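PDB 4EPZ: transcription anti-terminator antagonist UpxZ, which probably antagonises transcription anti-termination and so takes part in regulating capsular polysaccharide synthesis. Local coordinates for residues G60-N71 and L103-E114. Sequence-based numbering, arbitrary orientation.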
loop_
_atom_site.group_PDB
_atom_site.type_symbol
_atom_site.label_atom_id
_atom_site.label_comp_id
_atom_site.label_asym_id
_atom_site.label_seq_id
_atom_site.Cartn_x
_atom_site.Cartn_y
_atom_site.Cartn_z
ATOM N N GLY A 60 11.449 -0.606 -2.535
ATOM C CA GLY A 60 10.291 0.179 -2.116
ATOM C C GLY A 60 9.092 -0.038 -3.032
ATOM O O GLY A 60 7.965 -0.221 -2.567
ATOM N N ASN A 61 9.313 0.012 -4.357
ATOM C CA ASN A 61 8.217 -0.150 -5.321
ATOM C C ASN A 61 7.649 -1.568 -5.263
ATOM O O ASN A 61 6.431 -1.733 -5.373
ATOM C CB ASN A 61 8.710 0.166 -6.730
ATOM C CG ASN A 61 8.671 1.650 -6.947
ATOM O OD1 ASN A 61 7.591 2.232 -7.047
ATOM N ND2 ASN A 61 9.830 2.300 -6.962
ATOM N N LEU A 62 8.537 -2.582 -5.127
ATOM C CA LEU A 62 8.089 -3.974 -4.991
ATOM C C LEU A 62 7.215 -4.134 -3.739
ATOM O O LEU A 62 6.116 -4.709 -3.803
ATOM C CB LEU A 62 9.313 -4.893 -4.887
ATOM C CG LEU A 62 9.997 -5.346 -6.171
ATOM C CD1 LEU A 62 11.281 -6.122 -5.813
ATOM C CD2 LEU A 62 9.071 -6.299 -6.981
ATOM N N CYS A 63 7.706 -3.640 -2.590
ATOM C CA CYS A 63 6.975 -3.741 -1.329
ATOM C C CYS A 63 5.658 -3.024 -1.396
ATOM O O CYS A 63 4.663 -3.533 -0.889
ATOM C CB CYS A 63 7.820 -3.205 -0.192
ATOM S SG CYS A 63 9.161 -4.314 0.237
ATOM N N LEU A 64 5.653 -1.807 -1.968
ATOM C CA LEU A 64 4.401 -1.077 -2.071
ATOM C C LEU A 64 3.405 -1.836 -2.950
ATOM O O LEU A 64 2.246 -1.984 -2.551
ATOM C CB LEU A 64 4.617 0.334 -2.616
ATOM C CG LEU A 64 3.322 1.164 -2.754
ATOM C CD1 LEU A 64 2.644 1.370 -1.390
ATOM C CD2 LEU A 64 3.601 2.498 -3.445
ATOM N N ALA A 65 3.863 -2.353 -4.113
ATOM C CA ALA A 65 2.973 -3.135 -4.983
ATOM C C ALA A 65 2.371 -4.341 -4.234
ATOM O O ALA A 65 1.180 -4.608 -4.365
ATOM C CB ALA A 65 3.727 -3.622 -6.221
ATOM N N LEU A 66 3.195 -5.039 -3.451
ATOM C CA LEU A 66 2.759 -6.255 -2.739
ATOM C C LEU A 66 1.768 -5.935 -1.659
ATOM O O LEU A 66 0.765 -6.644 -1.539
ATOM C CB LEU A 66 3.961 -6.994 -2.169
ATOM C CG LEU A 66 4.859 -7.660 -3.207
ATOM C CD1 LEU A 66 6.175 -8.115 -2.552
ATOM C CD2 LEU A 66 4.112 -8.842 -3.903
ATOM N N LEU A 67 2.015 -4.863 -0.879
ATOM C CA LEU A 67 1.100 -4.480 0.203
ATOM C C LEU A 67 -0.229 -4.027 -0.366
ATOM O O LEU A 67 -1.298 -4.391 0.145
ATOM C CB LEU A 67 1.721 -3.365 1.071
ATOM C CG LEU A 67 1.311 -3.303 2.535
ATOM C CD1 LEU A 67 1.274 -4.706 3.187
ATOM C CD2 LEU A 67 2.253 -2.342 3.301
HETATM N N MSE A 68 -0.165 -3.203 -1.418
HETATM C CA MSE A 68 -1.372 -2.735 -2.105
HETATM C C MSE A 68 -2.158 -3.914 -2.726
HETATM O O MSE A 68 -3.381 -3.991 -2.548
HETATM C CB MSE A 68 -1.018 -1.705 -3.181
HETATM C CG MSE A 68 -0.532 -0.413 -2.572
HETATM SE SE MSE A 68 -0.259 0.926 -3.936
HETATM C CE MSE A 68 -2.102 1.156 -4.526
ATOM N N GLY A 69 -1.436 -4.830 -3.389
ATOM C CA GLY A 69 -2.002 -5.996 -4.062
ATOM C C GLY A 69 -2.752 -6.894 -3.103
ATOM O O GLY A 69 -3.935 -7.184 -3.308
ATOM N N TYR A 70 -2.072 -7.309 -2.015
ATOM C CA TYR A 70 -2.708 -8.186 -1.023
ATOM C C TYR A 70 -3.841 -7.461 -0.254
ATOM O O TYR A 70 -4.797 -8.117 0.170
ATOM C CB TYR A 70 -1.678 -8.789 -0.067
ATOM C CG TYR A 70 -0.825 -9.884 -0.687
ATOM C CD1 TYR A 70 -1.408 -10.999 -1.282
ATOM C CD2 TYR A 70 0.565 -9.818 -0.646
ATOM C CE1 TYR A 70 -0.627 -12.003 -1.873
ATOM C CE2 TYR A 70 1.356 -10.822 -1.218
ATOM C CZ TYR A 70 0.755 -11.911 -1.824
ATOM O OH TYR A 70 1.533 -12.893 -2.380
ATOM N N ASN A 71 -3.795 -6.124 -0.138
ATOM C CA ASN A 71 -4.916 -5.430 0.490
ATOM C C ASN A 71 -6.068 -5.269 -0.477
ATOM O O ASN A 71 -7.210 -5.272 -0.036
ATOM C CB ASN A 71 -4.525 -4.058 1.029
ATOM C CG ASN A 71 -4.010 -4.177 2.438
ATOM O OD1 ASN A 71 -4.775 -4.448 3.389
ATOM N ND2 ASN A 71 -2.695 -4.179 2.574
ATOM N N LEU A 103 6.429 7.777 -3.229
ATOM C CA LEU A 103 6.605 6.369 -2.866
ATOM C C LEU A 103 6.716 6.206 -1.348
ATOM O O LEU A 103 6.039 5.334 -0.751
ATOM C CB LEU A 103 7.888 5.846 -3.531
ATOM C CG LEU A 103 8.344 4.439 -3.087
ATOM C CD1 LEU A 103 7.293 3.329 -3.439
ATOM C CD2 LEU A 103 9.726 4.130 -3.683
ATOM N N LYS A 104 7.577 7.032 -0.735
ATOM C CA LYS A 104 7.830 6.939 0.717
ATOM C C LYS A 104 6.542 7.273 1.457
ATOM O O LYS A 104 6.176 6.549 2.398
ATOM C CB LYS A 104 8.992 7.842 1.139
ATOM C CG LYS A 104 9.364 7.576 2.605
ATOM C CD LYS A 104 10.617 8.330 3.002
ATOM C CE LYS A 104 11.063 7.803 4.342
ATOM N NZ LYS A 104 12.364 8.404 4.754
HETATM N N MSE A 105 5.814 8.303 0.998
HETATM C CA MSE A 105 4.530 8.649 1.625
HETATM C C MSE A 105 3.537 7.458 1.567
HETATM O O MSE A 105 2.888 7.123 2.564
HETATM C CB MSE A 105 3.908 9.853 0.912
HETATM C CG MSE A 105 2.564 10.251 1.503
HETATM SE SE MSE A 105 2.787 10.956 3.340
HETATM C CE MSE A 105 0.814 10.886 3.725
ATOM N N ARG A 106 3.439 6.825 0.407
ATOM C CA ARG A 106 2.537 5.670 0.231
ATOM C C ARG A 106 2.974 4.499 1.113
ATOM O O ARG A 106 2.127 3.862 1.725
ATOM C CB ARG A 106 2.475 5.269 -1.252
ATOM C CG ARG A 106 1.712 6.345 -2.059
ATOM C CD ARG A 106 1.923 6.124 -3.531
ATOM N NE ARG A 106 0.890 6.822 -4.313
ATOM C CZ ARG A 106 0.882 6.883 -5.645
ATOM N NH1 ARG A 106 1.873 6.348 -6.347
ATOM N NH2 ARG A 106 -0.095 7.518 -6.283
ATOM N N LEU A 107 4.282 4.268 1.247
ATOM C CA LEU A 107 4.754 3.161 2.090
ATOM C C LEU A 107 4.447 3.465 3.572
ATOM O O LEU A 107 4.047 2.574 4.333
ATOM C CB LEU A 107 6.248 2.940 1.909
ATOM C CG LEU A 107 6.654 2.223 0.629
ATOM C CD1 LEU A 107 8.168 2.388 0.403
ATOM C CD2 LEU A 107 6.341 0.712 0.721
ATOM N N LEU A 108 4.675 4.714 3.987
ATOM C CA LEU A 108 4.369 5.086 5.384
ATOM C C LEU A 108 2.889 4.920 5.663
ATOM O O LEU A 108 2.542 4.399 6.726
ATOM C CB LEU A 108 4.766 6.531 5.701
ATOM C CG LEU A 108 6.265 6.868 5.738
ATOM C CD1 LEU A 108 6.451 8.377 5.547
ATOM C CD2 LEU A 108 6.888 6.404 7.091
ATOM N N THR A 109 2.012 5.301 4.697
ATOM C CA THR A 109 0.571 5.254 4.912
ATOM C C THR A 109 0.093 3.800 4.946
ATOM O O THR A 109 -0.642 3.403 5.856
ATOM C CB THR A 109 -0.131 6.101 3.842
ATOM O OG1 THR A 109 0.361 7.423 3.970
ATOM C CG2 THR A 109 -1.641 6.075 4.012
ATOM N N TRP A 110 0.456 3.012 3.930
ATOM C CA TRP A 110 0.081 1.592 3.901
ATOM C C TRP A 110 0.688 0.821 5.071
ATOM O O TRP A 110 0.015 -0.040 5.648
ATOM C CB TRP A 110 0.482 0.958 2.572
ATOM C CG TRP A 110 -0.529 1.276 1.527
ATOM C CD1 TRP A 110 -0.458 2.269 0.599
ATOM C CD2 TRP A 110 -1.865 0.756 1.461
ATOM N NE1 TRP A 110 -1.631 2.320 -0.130
ATOM C CE2 TRP A 110 -2.519 1.411 0.392
ATOM C CE3 TRP A 110 -2.545 -0.272 2.144
ATOM C CZ2 TRP A 110 -3.832 1.101 0.010
ATOM C CZ3 TRP A 110 -3.847 -0.578 1.760
ATOM C CH2 TRP A 110 -4.485 0.125 0.733
ATOM N N GLY A 111 1.932 1.126 5.429
ATOM C CA GLY A 111 2.580 0.470 6.570
ATOM C C GLY A 111 1.862 0.807 7.869
ATOM O O GLY A 111 1.566 -0.091 8.679
ATOM N N TYR A 112 1.455 2.072 8.029
ATOM C CA TYR A 112 0.654 2.463 9.216
ATOM C C TYR A 112 -0.685 1.700 9.236
ATOM O O TYR A 112 -1.142 1.264 10.304
ATOM C CB TYR A 112 0.399 3.991 9.184
ATOM C CG TYR A 112 -0.617 4.459 10.204
ATOM C CD1 TYR A 112 -0.278 4.572 11.552
ATOM C CD2 TYR A 112 -1.910 4.801 9.819
ATOM C CE1 TYR A 112 -1.217 5.002 12.494
ATOM C CE2 TYR A 112 -2.864 5.189 10.757
ATOM C CZ TYR A 112 -2.500 5.319 12.086
ATOM O OH TYR A 112 -3.422 5.765 12.996
ATOM N N SER A 113 -1.342 1.544 8.070
ATOM C CA SER A 113 -2.647 0.872 8.068
ATOM C C SER A 113 -2.586 -0.563 8.587
ATOM O O SER A 113 -3.591 -1.088 9.089
ATOM C CB SER A 113 -3.214 0.839 6.663
ATOM O OG SER A 113 -2.632 -0.177 5.859
ATOM N N GLU A 114 -1.429 -1.203 8.430
ATOM C CA GLU A 114 -1.224 -2.602 8.833
ATOM C C GLU A 114 -0.753 -2.752 10.262
ATOM O O GLU A 114 -0.930 -3.821 10.845
ATOM C CB GLU A 114 -0.176 -3.265 7.943
ATOM C CG GLU A 114 -0.676 -3.527 6.530
ATOM C CD GLU A 114 -1.687 -4.647 6.374
ATOM O OE1 GLU A 114 -1.776 -5.517 7.271
ATOM O OE2 GLU A 114 -2.423 -4.631 5.365
HETATM O O HOH W 1 -4.327 -2.197 5.330
#
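Residues 60-71 and 103-114 are two helical segments that run in roughly the same direction, their N-to-C axes 40° apart and 10.0 Å from each other at closest approach, with Leu64 facing Leu107. Leu64 is a knob in the hole formed by Leu103, Arg106, Leu107 and Trp110. Its CG lies anti to the backbone N (chi1 180°), which sends both methyls across the interface: CD2 meets Arg106 CB at 3.7 Å and also touches Leu103 CD1, while CD1 comes obliquely to the indole at Trp110 CD1. Leu107 reaches in with its end, CD2 lying 3.8 Å from Leu64 CB. Trp110 returns the knob, seated among Leu64, Leu67, Met68 and Asn71. Met68, present as selenomethionine, sets CG over one indole face, a CH-pi contact 4.0 Å from the centroid of the five-membered ring, while SE lies obliquely, 4.9 Å from the same centroid, a Met-aromatic contact. Leu67 CD2 packs on Trp110 CB. At the C-terminal end Asn71 CB lies against Trp110 CZ3 at 3.6 Å, approaching the ring obliquely, and the amide ND2 donates twice, to Leu67 O of its own helix and to Glu114 OE2 at 2.8 Å. The latter bond lies in the amide plane and meets the carboxylate on its anti side. Water 1 donates to both Asn71 OD1 and Ser113 OG, completing a polar border beside the apolar core. Replacing Asn71 by alanine would remove the amide and probably cost Glu114 OE2 its bond across the helices, leaving the carboxylate to Lys84, its salt-bridge partner, and Leu67 O its second donor. A calcium ion lies near the Glu114 side chain. In this all-helical fold, helix 80-92 packs against Cys63 and Glu114, helix 5-20 brings Met20 to Met68 and Trp110, and helix 138-152 sets Phe150 edge-to-face with Trp110.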